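Intracellular protein transport protein USO1 (Saccharomyces cerevisiae S288c, PDB 6LSU) is required for protein transport from the endoplasmic reticulum to the Golgi complex, acting as a homodimeric membrane tether, of which this chain is the globular head region. Local coordinates at residues N300-R303 with I304-N308; A362-M365 with V366-N369; L538-I541 with T542-T546; F638-K641 with E642-F645; F701-Y704 with F705-F709. All coordinates share one frame; numbering follows the deposited sequence.

Overall arrangement
All five contacts are local, made between side chains a few residues apart in the armadillo-type helical head. Contacts 1 and 5 lie at helix starts, each with an N-cap side chain and a glutamine amide bonded to a side chain four residues away. Contacts 2 and 3 lie at helix ends, where an arginine folds back to a residue three positions earlier. Contact 4 is a turn between helices. Contact 2 is the most buried; contact 4, whose turn corners are exposed, is farthest from the chain centre, about 47 Å. Contacts 3 and 5 both pack against helices 514-528 and 577-590, with nearest atoms about 7 Å apart.

Contact 1 of 5, residues N300-R303 with I304-N308; sequences NDQR and IVNIN
The amides of Gln302 and Asn306 meet one helical turn apart, their planes 44° from each other. Gln302 NE2 donates to Asn306 OD1 over 2.9 Å; the oxygen lies at the edge of the Gln302 amide, close to its plane, but the donor stands above the Asn306 carbonyl plane, off its lone pairs. Gln302 reaches this position because its chain bends at chi2 (55°). A second flat group belongs to Asn300, the N-cap residue: its OD1 accepts from Arg303 N at 2.8 Å in a nearly straight bond. The Asn300 carbonyl starts the helical ladder, taking Ile304 N at 3.0 Å. Both amides of the pair have further partners, Gln302 NE2 bonding Asn254 OD1 and Asn306 ND2 bonding Leu247 O. A leucine in place of Asn306 would probably cost Gln302 NE2 one of its two acceptors, leaving it to Asn254 OD1, and take the ND2 donor from the Leu247 carbonyl. These first two turns of helix 301-317, in ARM repeat 5, are set with Gln302, Val305 and Asn306 against helix 251-264, and with Ile304 and Ile307 against Val354 at the start of helix 354-366.

Contact 2 of 5, residues A362-M365 with V366-N369; sequences AANM and VRSN
Helix 354-366 runs out here into a type II beta turn, Val366 to Asn369, and Arg367, the first residue to leave helical geometry, folds its side chain back over the last turn. The backbone still follows the helix at first: Arg367 N donates to Ala363 O at 3.0 Å, whereas Val366 N makes weak bonds to the carbonyls of Ala362 and Ala363. That Ala363 oxygen has a second role, sitting 3.6 Å above the plane of the Arg367 guanidinium, over its centre. Bends at chi2 (145°) and chi3 (28°) turn the arginine back in this way, so that it runs alongside Asn364 with the amide and guanidinium planes nearly perpendicular. Arg367 NH2 comes to Asn364 OD1 in a weak hydrogen bond, with the oxygen at the edge of the guanidinium and near its plane. The other end of that amide, ND2, is held by Ser315 OG, which helps fix the way the amide is turned. On the apolar flank, Val366 CG1 lies 4.3 Å from Met365 CB. Asn369 then caps the next helix, 370-376, through Ala372 N. Helix 337-346 packs on Ala362 and Met365, helix 421-435 on Ala362, Ala363 and Arg367, and Val366 faces Ala372 and Phe376.

Contact 3 of 5, residues L538-I541 with T542-T546; sequences LREI and TRNVT
Leu538 O is gripped twice by Thr542, whose OG1 and backbone N reach it from opposite faces of its carbonyl plane, each at 3.2 Å. The hydroxyl can do this because OG1 stands beside the backbone N and anti to the carbonyl carbon (chi1 -60°), folding back along the helix in a buried place between Phe524, Phe528 and Trp589. On another side of the helix Glu540 and Arg543 run alongside each other and pair as a salt bridge. Glu540 OE2 takes Arg543 NH2 at 2.6 Å on its syn lone pair, the side of the other oxygen, while NE adds a weak bond to the same atom. The two planes stand 46° apart. Arg543 NH1 turns to a second acid, Asp599, so the guanidinium bridges two carboxylates and the charges are likely to offset one another. All this belongs to the C-terminal end of helix 535-543, in the head region of the tether. Arg543 N closes a straight helical bond to Arg539 O at 2.8 Å, and Asn544, the first residue to leave helical geometry, still bonds through its N to Glu540 O at 3.1 Å. The Asn544 amide carbon CG lies 3.8 Å above one face of the Arg543 guanidinium, toward its rim. Val545 CG2 lies near the backbone O of Ile541; the side chains of Ile541 and Val545 touch Leu447 and Val450 of helix 439-459.

Contact 4 of 5, residues F638-K641 with E642-F645; sequences FSSK and ESPF
Ser640 to Ser643 form a type I beta turn, with Lys641 and Glu642 at its corners. The closing bond runs from Ser643 N to Ser640 O at 3.3 Å, although the donor stands well above the carbonyl plane. Two serine side chains add bonds to the turn. Ser640 N gives a nearly straight bond to Ser643 OG at 2.6 Å, a reach made possible by chi1 of -39°, which keeps the hydroxyl beside its own backbone N. In the other direction Ser640 OG, set between its backbone N and carbonyl carbon (chi1 88°), accepts from Glu642 N at 3.2 Å. An alanine replacing Ser640 would remove that acceptor and would probably leave the Glu642 N-H without its mate and the corner of the turn less firmly set. On the outer side a water donates to Glu642 OE1 at 2.6 Å and weakly to Lys641 O. Ser643 OG also bonds Asn598 OD1, tying the turn to helix 594-601, where Leu601 touches Ser639 and Ser643. The turn lies in the loop between helices 622-637 and 647-658, and the Ser640 hydroxyl bonded to the N-H two residues on has the pattern of an ST turn laid over the beta turn.

Contact 5 of 5, residues F701-Y704 with F705-F709; sequences FSTY and FIQLF
Phe701 has its CB turned toward residues 705-709, and CB lies 3.7 Å from Ile706 CG1. Further out, CD1 of Phe701 comes 3.7 Å from CD2 of Phe705, and CE1 passes near CE2 of that ring. Beyond Phe705, the Phe701 ring is met edge-to-face by Phe676 and touched by Ile580 and Thr623. The Phe701 and Phe705 rings run alongside each other with centroids 5.9 Å apart and planes at 26°, slid so far that they barely overlap. Phe705 CG, anti to the backbone N (chi1 171°), swings the second ring back beside the first. Elsewhere, Gln707 NE2 donates to Thr703 OG1 at 3.0 Å, with the oxygen close to the plane of the amide. Ser702 is the N-cap: its OG accepts from Tyr704 N at 3.2 Å and also bonds Asp522 OD1, while Ser702 O takes Ile706 N in the carbonyl plane. Tyr704 OH bonds Lys432 NZ. Phe701 and Phe705 both pack on helices 577-590 and 622-637. Apolar contact thus probably provides most of the hold on the face buried among these helices, while Gln707 and Thr703 pair their polar groups on a partly exposed face and Ser702 OG meets the Tyr704 N-H.

Contact 1 of 5, residues N300-R303 with I304-N308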
loop_
_atom_site.group_PDB
_atom_site.type_symbol
_atom_site.label_atom_id
_atom_site.label_comp_id
_atom_site.label_asym_id
_atom_site.label_seq_id
_atom_site.Cartn_x
_atom_site.Cartn_y
_atom_site.Cartn_z
ATOM N N ASN A 300 -7.232 -15.145 9.599
ATOM C CA ASN A 300 -7.178 -14.336 10.830
ATOM C C ASN A 300 -6.191 -13.210 10.576
ATOM O O ASN A 300 -5.577 -13.221 9.512
ATOM C CB ASN A 300 -6.771 -15.187 12.020
ATOM C CG ASN A 300 -5.341 -15.695 11.968
ATOM O OD1 ASN A 300 -4.431 -15.086 11.366
ATOM N ND2 ASN A 300 -5.117 -16.779 12.683
ATOM N N ASP A 301 -6.081 -12.290 11.517
ATOM C CA ASP A 301 -5.352 -11.015 11.371
ATOM C C ASP A 301 -3.873 -11.318 11.123
ATOM O O ASP A 301 -3.248 -10.672 10.328
ATOM C CB ASP A 301 -5.575 -10.161 12.617
ATOM C CG ASP A 301 -6.910 -9.444 12.619
ATOM O OD1 ASP A 301 -7.291 -8.936 11.552
ATOM O OD2 ASP A 301 -7.566 -9.424 13.651
ATOM N N GLN A 302 -3.329 -12.345 11.751
ATOM C CA GLN A 302 -1.897 -12.659 11.581
ATOM C C GLN A 302 -1.642 -13.146 10.143
ATOM O O GLN A 302 -0.613 -12.685 9.485
ATOM C CB GLN A 302 -1.448 -13.654 12.633
ATOM C CG GLN A 302 0.049 -13.885 12.621
ATOM C CD GLN A 302 0.796 -12.579 12.757
ATOM O OE1 GLN A 302 0.736 -11.943 13.792
ATOM N NE2 GLN A 302 1.563 -12.175 11.753
ATOM N N ARG A 303 -2.502 -14.052 9.645
ATOM C CA ARG A 303 -2.252 -14.625 8.285
ATOM C C ARG A 303 -2.487 -13.557 7.221
ATOM O O ARG A 303 -1.722 -13.526 6.247
ATOM C CB ARG A 303 -3.143 -15.828 8.070
ATOM C CG ARG A 303 -2.901 -16.870 9.150
ATOM C CD ARG A 303 -3.939 -17.914 9.143
ATOM N NE ARG A 303 -3.511 -18.913 10.076
ATOM C CZ ARG A 303 -3.912 -20.150 10.070
ATOM N NH1 ARG A 303 -4.805 -20.541 9.189
ATOM N NH2 ARG A 303 -3.398 -20.972 10.950
ATOM N N ILE A 304 -3.430 -12.648 7.467
ATOM C CA ILE A 304 -3.690 -11.465 6.589
ATOM C C ILE A 304 -2.427 -10.613 6.478
ATOM O O ILE A 304 -2.025 -10.261 5.331
ATOM C CB ILE A 304 -4.879 -10.623 7.090
ATOM C CG1 ILE A 304 -6.182 -11.400 6.805
ATOM C CG2 ILE A 304 -4.888 -9.216 6.459
ATOM C CD1 ILE A 304 -7.436 -10.821 7.473
ATOM N N VAL A 305 -1.833 -10.284 7.636
ATOM C CA VAL A 305 -0.589 -9.469 7.707
ATOM C C VAL A 305 0.554 -10.241 7.047
ATOM O O VAL A 305 1.318 -9.605 6.363
ATOM C CB VAL A 305 -0.234 -9.106 9.156
ATOM C CG1 VAL A 305 1.076 -8.281 9.237
ATOM C CG2 VAL A 305 -1.356 -8.357 9.847
ATOM N N ASN A 306 0.658 -11.564 7.233
ATOM C CA ASN A 306 1.788 -12.341 6.665
ATOM C C ASN A 306 1.636 -12.204 5.141
ATOM O O ASN A 306 2.568 -11.789 4.443
ATOM C CB ASN A 306 1.854 -13.786 7.168
ATOM C CG ASN A 306 2.297 -13.922 8.619
ATOM O OD1 ASN A 306 2.742 -12.971 9.252
ATOM N ND2 ASN A 306 2.180 -15.141 9.138
ATOM N N ILE A 307 0.458 -12.495 4.612
ATOM C CA ILE A 307 0.363 -12.554 3.131
ATOM C C ILE A 307 0.615 -11.134 2.611
ATOM O O ILE A 307 1.213 -10.999 1.514
ATOM C CB ILE A 307 -0.940 -13.168 2.603
ATOM C CG1 ILE A 307 -0.783 -13.598 1.135
ATOM C CG2 ILE A 307 -2.157 -12.251 2.785
ATOM C CD1 ILE A 307 -1.839 -14.634 0.679
ATOM N N ASN A 308 0.163 -10.097 3.324
ATOM C CA ASN A 308 0.225 -8.747 2.760
ATOM C C ASN A 308 1.711 -8.370 2.735
ATOM O O ASN A 308 2.182 -7.673 1.792
ATOM C CB ASN A 308 -0.686 -7.803 3.545
ATOM C CG ASN A 308 -2.110 -7.710 3.026
ATOM O OD1 ASN A 308 -2.477 -8.236 1.965
ATOM N ND2 ASN A 308 -2.954 -7.043 3.792
#

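Contact 2 of 5, residues A362-M365 with V366-N369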
loop_
_atom_site.group_PDB
_atom_site.type_symbol
_atom_site.label_atom_id
_atom_site.label_comp_id
_atom_site.label_asym_id
_atom_site.label_seq_id
_atom_site.Cartn_x
_atom_site.Cartn_y
_atom_site.Cartn_z
ATOM N N ALA A 362 -0.207 -6.851 -8.512
ATOM C CA ALA A 362 -0.274 -7.177 -9.959
ATOM C C ALA A 362 -0.099 -5.895 -10.764
ATOM O O ALA A 362 0.472 -5.963 -11.829
ATOM C CB ALA A 362 -1.567 -7.885 -10.354
ATOM N N ALA A 363 -0.578 -4.757 -10.283
ATOM C CA ALA A 363 -0.521 -3.514 -11.091
ATOM C C ALA A 363 0.961 -3.105 -11.201
ATOM O O ALA A 363 1.386 -2.665 -12.242
ATOM C CB ALA A 363 -1.427 -2.437 -10.511
ATOM N N ASN A 364 1.700 -3.188 -10.125
ATOM C CA ASN A 364 3.155 -2.894 -10.136
ATOM C C ASN A 364 3.918 -3.872 -11.055
ATOM O O ASN A 364 4.750 -3.452 -11.837
ATOM C CB ASN A 364 3.702 -2.973 -8.734
ATOM C CG ASN A 364 3.376 -1.738 -7.937
ATOM O OD1 ASN A 364 3.443 -0.611 -8.450
ATOM N ND2 ASN A 364 3.121 -1.984 -6.657
ATOM N N MET A 365 3.515 -5.126 -11.061
ATOM C CA MET A 365 4.106 -6.168 -11.927
ATOM C C MET A 365 3.958 -5.884 -13.441
ATOM O O MET A 365 4.863 -6.332 -14.203
ATOM C CB MET A 365 3.466 -7.518 -11.600
ATOM C CG MET A 365 3.749 -7.929 -10.137
ATOM S SD MET A 365 3.559 -9.686 -10.031
ATOM C CE MET A 365 2.238 -9.840 -8.862
ATOM N N VAL A 366 2.904 -5.196 -13.904
ATOM C CA VAL A 366 2.595 -5.120 -15.373
ATOM C C VAL A 366 2.673 -3.691 -15.886
ATOM O O VAL A 366 2.765 -3.491 -17.088
ATOM C CB VAL A 366 1.239 -5.724 -15.716
ATOM C CG1 VAL A 366 1.093 -7.113 -15.169
ATOM C CG2 VAL A 366 0.110 -4.863 -15.233
ATOM N N ARG A 367 2.689 -2.721 -14.998
ATOM C CA ARG A 367 2.638 -1.312 -15.410
ATOM C C ARG A 367 3.706 -1.027 -16.460
ATOM O O ARG A 367 4.869 -1.102 -16.143
ATOM C CB ARG A 367 2.863 -0.426 -14.187
ATOM C CG ARG A 367 2.712 1.065 -14.512
ATOM C CD ARG A 367 2.102 1.940 -13.432
ATOM N NE ARG A 367 2.379 1.352 -12.128
ATOM C CZ ARG A 367 1.473 0.932 -11.266
ATOM N NH1 ARG A 367 0.204 1.081 -11.529
ATOM N NH2 ARG A 367 1.832 0.348 -10.143
ATOM N N SER A 368 3.324 -0.671 -17.667
ATOM C CA SER A 368 4.246 -0.070 -18.684
ATOM C C SER A 368 5.245 -1.073 -19.286
ATOM O O SER A 368 6.345 -0.670 -19.600
ATOM C CB SER A 368 4.993 1.064 -18.061
ATOM O OG SER A 368 4.430 2.248 -18.537
ATOM N N ASN A 369 4.872 -2.341 -19.392
ATOM C CA ASN A 369 5.748 -3.451 -19.820
ATOM C C ASN A 369 4.914 -4.195 -20.850
ATOM O O ASN A 369 4.054 -4.979 -20.374
ATOM C CB ASN A 369 6.088 -4.307 -18.608
ATOM C CG ASN A 369 7.056 -5.435 -18.882
ATOM O OD1 ASN A 369 6.912 -6.199 -19.851
ATOM N ND2 ASN A 369 8.018 -5.574 -17.986
#

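Contact 3 of 5, residues L538-I541 with T542-T546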
loop_
_atom_site.group_PDB
_atom_site.type_symbol
_atom_site.label_atom_id
_atom_site.label_comp_id
_atom_site.label_asym_id
_atom_site.label_seq_id
_atom_site.Cartn_x
_atom_site.Cartn_y
_atom_site.Cartn_z
ATOM N N LEU A 538 -8.498 7.432 -30.308
ATOM C CA LEU A 538 -9.335 6.789 -29.273
ATOM C C LEU A 538 -10.581 7.667 -29.086
ATOM O O LEU A 538 -11.701 7.130 -29.013
ATOM C CB LEU A 538 -8.530 6.650 -27.977
ATOM C CG LEU A 538 -7.274 5.784 -28.042
ATOM C CD1 LEU A 538 -6.401 6.027 -26.812
ATOM C CD2 LEU A 538 -7.628 4.312 -28.142
ATOM N N ARG A 539 -10.389 8.981 -28.997
ATOM C CA ARG A 539 -11.513 9.957 -28.922
ATOM C C ARG A 539 -12.489 9.676 -30.069
ATOM O O ARG A 539 -13.684 9.369 -29.805
ATOM C CB ARG A 539 -10.965 11.386 -28.937
ATOM C CG ARG A 539 -10.282 11.784 -27.635
ATOM C CD ARG A 539 -9.490 13.067 -27.759
ATOM N NE ARG A 539 -9.053 13.664 -26.495
ATOM C CZ ARG A 539 -9.719 14.621 -25.823
ATOM N NH1 ARG A 539 -10.875 15.082 -26.266
ATOM N NH2 ARG A 539 -9.223 15.124 -24.710
ATOM N N GLU A 540 -11.943 9.677 -31.288
ATOM C CA GLU A 540 -12.678 9.467 -32.558
ATOM C C GLU A 540 -13.461 8.171 -32.536
ATOM O O GLU A 540 -14.571 8.211 -32.999
ATOM C CB GLU A 540 -11.718 9.501 -33.748
ATOM C CG GLU A 540 -11.298 10.926 -34.073
ATOM C CD GLU A 540 -12.435 11.940 -33.945
ATOM O OE1 GLU A 540 -12.328 12.863 -33.052
ATOM O OE2 GLU A 540 -13.448 11.782 -34.703
ATOM N N ILE A 541 -12.908 7.081 -32.033
ATOM C CA ILE A 541 -13.647 5.785 -31.967
ATOM C C ILE A 541 -14.853 5.932 -31.044
ATOM O O ILE A 541 -15.867 5.249 -31.269
ATOM C CB ILE A 541 -12.723 4.633 -31.490
ATOM C CG1 ILE A 541 -11.629 4.346 -32.518
ATOM C CG2 ILE A 541 -13.548 3.378 -31.171
ATOM C CD1 ILE A 541 -10.573 3.389 -32.028
ATOM N N THR A 542 -14.713 6.699 -29.966
ATOM C CA THR A 542 -15.744 6.785 -28.900
ATOM C C THR A 542 -16.837 7.694 -29.435
ATOM O O THR A 542 -18.032 7.333 -29.296
ATOM C CB THR A 542 -15.183 7.302 -27.569
ATOM O OG1 THR A 542 -14.163 6.416 -27.106
ATOM C CG2 THR A 542 -16.270 7.415 -26.513
ATOM N N ARG A 543 -16.420 8.775 -30.099
ATOM C CA ARG A 543 -17.334 9.757 -30.748
ATOM C C ARG A 543 -18.236 9.027 -31.758
ATOM O O ARG A 543 -19.478 9.225 -31.743
ATOM C CB ARG A 543 -16.553 10.902 -31.402
ATOM C CG ARG A 543 -17.359 12.180 -31.519
ATOM C CD ARG A 543 -16.588 13.423 -31.934
ATOM N NE ARG A 543 -15.898 13.247 -33.202
ATOM C CZ ARG A 543 -16.482 13.061 -34.392
ATOM N NH1 ARG A 543 -17.797 13.023 -34.515
ATOM N NH2 ARG A 543 -15.733 12.878 -35.465
ATOM N N ASN A 544 -17.684 8.197 -32.620
ATOM C CA ASN A 544 -18.455 7.739 -33.813
ATOM C C ASN A 544 -19.274 6.499 -33.460
ATOM O O ASN A 544 -19.770 5.862 -34.367
ATOM C CB ASN A 544 -17.552 7.646 -35.044
ATOM C CG ASN A 544 -17.067 9.039 -35.431
ATOM O OD1 ASN A 544 -17.874 9.972 -35.563
ATOM N ND2 ASN A 544 -15.753 9.215 -35.550
ATOM N N VAL A 545 -19.455 6.211 -32.176
ATOM C CA VAL A 545 -20.392 5.147 -31.729
ATOM C C VAL A 545 -21.814 5.719 -31.736
ATOM O O VAL A 545 -22.037 6.853 -31.227
ATOM C CB VAL A 545 -20.011 4.585 -30.344
ATOM C CG1 VAL A 545 -21.178 3.918 -29.666
ATOM C CG2 VAL A 545 -18.858 3.610 -30.437
ATOM N N THR A 546 -22.752 4.912 -32.221
ATOM C CA THR A 546 -24.199 5.223 -32.342
ATOM C C THR A 546 -24.972 4.273 -31.419
ATOM O O THR A 546 -24.489 3.143 -31.208
ATOM C CB THR A 546 -24.604 5.042 -33.804
ATOM O OG1 THR A 546 -24.472 3.628 -33.993
ATOM C CG2 THR A 546 -23.741 5.832 -34.772
#

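Contact 4 of 5, residues F638-K641 with E642-F645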
loop_
_atom_site.group_PDB
_atom_site.type_symbol
_atom_site.label_atom_id
_atom_site.label_comp_id
_atom_site.label_asym_id
_atom_site.label_seq_id
_atom_site.Cartn_x
_atom_site.Cartn_y
_atom_site.Cartn_z
ATOM N N PHE A 638 -13.888 26.153 -28.232
ATOM C CA PHE A 638 -13.455 25.255 -29.330
ATOM C C PHE A 638 -14.559 25.213 -30.390
ATOM O O PHE A 638 -14.532 24.312 -31.247
ATOM C CB PHE A 638 -13.006 23.928 -28.698
ATOM C CG PHE A 638 -11.921 24.122 -27.655
ATOM C CD1 PHE A 638 -10.624 24.437 -28.038
ATOM C CD2 PHE A 638 -12.196 24.052 -26.298
ATOM C CE1 PHE A 638 -9.627 24.648 -27.092
ATOM C CE2 PHE A 638 -11.193 24.244 -25.349
ATOM C CZ PHE A 638 -9.904 24.535 -25.747
ATOM N N SER A 639 -15.477 26.189 -30.361
ATOM C CA SER A 639 -16.441 26.497 -31.456
ATOM C C SER A 639 -15.699 27.207 -32.596
ATOM O O SER A 639 -14.826 28.046 -32.300
ATOM C CB SER A 639 -17.543 27.370 -30.963
ATOM O OG SER A 639 -17.021 28.650 -30.607
ATOM N N SER A 640 -16.065 26.928 -33.846
ATOM C CA SER A 640 -15.571 27.656 -35.046
ATOM C C SER A 640 -16.744 28.260 -35.840
ATOM O O SER A 640 -17.930 28.072 -35.437
ATOM C CB SER A 640 -14.711 26.748 -35.897
ATOM O OG SER A 640 -15.490 26.010 -36.834
ATOM N N LYS A 641 -16.417 28.968 -36.928
ATOM C CA LYS A 641 -17.377 29.551 -37.900
ATOM C C LYS A 641 -18.314 28.473 -38.439
ATOM O O LYS A 641 -19.501 28.798 -38.649
ATOM C CB LYS A 641 -16.643 30.113 -39.112
ATOM C CG LYS A 641 -16.086 31.515 -38.964
ATOM C CD LYS A 641 -15.009 31.824 -39.988
ATOM C CE LYS A 641 -15.279 31.228 -41.360
ATOM N NZ LYS A 641 -14.548 31.948 -42.431
ATOM N N GLU A 642 -17.790 27.267 -38.702
ATOM C CA GLU A 642 -18.555 26.167 -39.353
ATOM C C GLU A 642 -18.940 25.100 -38.318
ATOM O O GLU A 642 -19.283 23.974 -38.750
ATOM C CB GLU A 642 -17.786 25.587 -40.555
ATOM C CG GLU A 642 -18.218 26.154 -41.915
ATOM C CD GLU A 642 -19.583 25.737 -42.476
ATOM O OE1 GLU A 642 -20.445 25.218 -41.721
ATOM O OE2 GLU A 642 -19.788 25.939 -43.693
ATOM N N SER A 643 -18.955 25.423 -37.017
ATOM C CA SER A 643 -19.641 24.575 -36.007
ATOM C C SER A 643 -21.144 24.673 -36.243
ATOM O O SER A 643 -21.651 25.782 -36.429
ATOM C CB SER A 643 -19.351 24.941 -34.564
ATOM O OG SER A 643 -18.005 25.318 -34.339
ATOM N N PRO A 644 -21.896 23.553 -36.105
ATOM C CA PRO A 644 -23.341 23.532 -36.334
ATOM C C PRO A 644 -24.131 24.642 -35.631
ATOM O O PRO A 644 -25.092 25.092 -36.176
ATOM C CB PRO A 644 -23.760 22.162 -35.781
ATOM C CG PRO A 644 -22.548 21.309 -36.026
ATOM C CD PRO A 644 -21.404 22.236 -35.675
ATOM N N PHE A 645 -23.726 25.014 -34.425
ATOM C CA PHE A 645 -24.153 26.279 -33.783
ATOM C C PHE A 645 -22.977 27.214 -33.994
ATOM O O PHE A 645 -21.988 27.115 -33.278
ATOM C CB PHE A 645 -24.552 26.022 -32.329
ATOM C CG PHE A 645 -25.341 27.119 -31.648
ATOM C CD1 PHE A 645 -25.152 28.460 -31.944
ATOM C CD2 PHE A 645 -26.205 26.798 -30.617
ATOM C CE1 PHE A 645 -25.827 29.440 -31.228
ATOM C CE2 PHE A 645 -26.879 27.779 -29.918
ATOM C CZ PHE A 645 -26.691 29.104 -30.213
HETATM O O HOH W 1 -21.852 26.817 -40.153
#

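Contact 5 of 5, residues F701-Y704 with F705-F709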
loop_
_atom_site.group_PDB
_atom_site.type_symbol
_atom_site.label_atom_id
_atom_site.label_comp_id
_atom_site.label_asym_id
_atom_site.label_seq_id
_atom_site.Cartn_x
_atom_site.Cartn_y
_atom_site.Cartn_z
ATOM N N PHE A 701 -14.554 13.877 -8.223
ATOM C CA PHE A 701 -13.778 14.278 -9.414
ATOM C C PHE A 701 -12.707 13.231 -9.746
ATOM O O PHE A 701 -11.854 12.963 -8.958
ATOM C CB PHE A 701 -13.147 15.651 -9.177
ATOM C CG PHE A 701 -14.198 16.690 -8.905
ATOM C CD1 PHE A 701 -14.801 17.364 -9.954
ATOM C CD2 PHE A 701 -14.670 16.901 -7.625
ATOM C CE1 PHE A 701 -15.825 18.273 -9.728
ATOM C CE2 PHE A 701 -15.694 17.800 -7.399
ATOM C CZ PHE A 701 -16.266 18.493 -8.447
ATOM N N SER A 702 -12.761 12.680 -10.948
ATOM C CA SER A 702 -11.626 12.008 -11.610
ATOM C C SER A 702 -10.429 12.952 -11.647
ATOM O O SER A 702 -10.597 14.154 -11.986
ATOM C CB SER A 702 -11.942 11.571 -12.973
ATOM O OG SER A 702 -10.732 11.400 -13.686
ATOM N N THR A 703 -9.264 12.386 -11.324
ATOM C CA THR A 703 -7.968 13.088 -11.254
ATOM C C THR A 703 -7.669 13.748 -12.602
ATOM O O THR A 703 -7.066 14.855 -12.658
ATOM C CB THR A 703 -6.846 12.136 -10.828
ATOM O OG1 THR A 703 -5.707 12.987 -10.957
ATOM C CG2 THR A 703 -6.741 10.874 -11.661
ATOM N N TYR A 704 -8.030 13.110 -13.693
ATOM C CA TYR A 704 -7.720 13.702 -15.013
ATOM C C TYR A 704 -8.471 15.027 -15.137
ATOM O O TYR A 704 -7.903 15.956 -15.726
ATOM C CB TYR A 704 -8.063 12.733 -16.149
ATOM C CG TYR A 704 -7.543 11.358 -15.859
ATOM C CD1 TYR A 704 -6.175 11.137 -15.800
ATOM C CD2 TYR A 704 -8.400 10.309 -15.526
ATOM C CE1 TYR A 704 -5.662 9.895 -15.462
ATOM C CE2 TYR A 704 -7.891 9.054 -15.201
ATOM C CZ TYR A 704 -6.514 8.862 -15.151
ATOM O OH TYR A 704 -5.957 7.679 -14.820
ATOM N N PHE A 705 -9.699 15.115 -14.607
ATOM C CA PHE A 705 -10.508 16.352 -14.719
ATOM C C PHE A 705 -9.835 17.436 -13.872
ATOM O O PHE A 705 -9.603 18.585 -14.373
ATOM C CB PHE A 705 -11.958 16.156 -14.292
ATOM C CG PHE A 705 -12.665 17.477 -14.211
ATOM C CD1 PHE A 705 -13.120 18.089 -15.365
ATOM C CD2 PHE A 705 -12.798 18.139 -12.998
ATOM C CE1 PHE A 705 -13.746 19.325 -15.316
ATOM C CE2 PHE A 705 -13.391 19.394 -12.955
ATOM C CZ PHE A 705 -13.874 19.982 -14.113
ATOM N N ILE A 706 -9.511 17.075 -12.626
ATOM C CA ILE A 706 -8.763 17.957 -11.680
ATOM C C ILE A 706 -7.503 18.484 -12.360
ATOM O O ILE A 706 -7.201 19.630 -12.122
ATOM C CB ILE A 706 -8.403 17.227 -10.376
ATOM C CG1 ILE A 706 -9.640 16.726 -9.636
ATOM C CG2 ILE A 706 -7.580 18.123 -9.486
ATOM C CD1 ILE A 706 -9.350 15.726 -8.567
ATOM N N GLN A 707 -6.742 17.658 -13.091
ATOM C CA GLN A 707 -5.434 18.086 -13.643
ATOM C C GLN A 707 -5.758 19.072 -14.762
ATOM O O GLN A 707 -5.089 20.139 -14.889
ATOM C CB GLN A 707 -4.604 16.908 -14.168
ATOM C CG GLN A 707 -3.680 16.246 -13.151
ATOM C CD GLN A 707 -3.234 14.893 -13.653
ATOM O OE1 GLN A 707 -2.528 14.785 -14.655
ATOM N NE2 GLN A 707 -3.683 13.847 -12.980
ATOM N N LEU A 708 -6.740 18.708 -15.586
ATOM C CA LEU A 708 -7.144 19.557 -16.738
ATOM C C LEU A 708 -7.627 20.929 -16.216
ATOM O O LEU A 708 -7.144 21.949 -16.692
ATOM C CB LEU A 708 -8.246 18.854 -17.514
ATOM C CG LEU A 708 -8.815 19.705 -18.647
ATOM C CD1 LEU A 708 -7.851 19.714 -19.826
ATOM C CD2 LEU A 708 -10.185 19.217 -19.078
ATOM N N PHE A 709 -8.518 20.957 -15.229
ATOM C CA PHE A 709 -9.051 22.223 -14.700
ATOM C C PHE A 709 -7.880 23.067 -14.190
ATOM O O PHE A 709 -7.655 24.179 -14.720
ATOM C CB PHE A 709 -10.114 21.993 -13.632
ATOM C CG PHE A 709 -10.669 23.289 -13.127
ATOM C CD1 PHE A 709 -11.492 24.067 -13.928
ATOM C CD2 PHE A 709 -10.299 23.773 -11.891
ATOM C CE1 PHE A 709 -11.992 25.272 -13.464
ATOM C CE2 PHE A 709 -10.789 24.982 -11.432
ATOM C CZ PHE A 709 -11.627 25.734 -12.223
#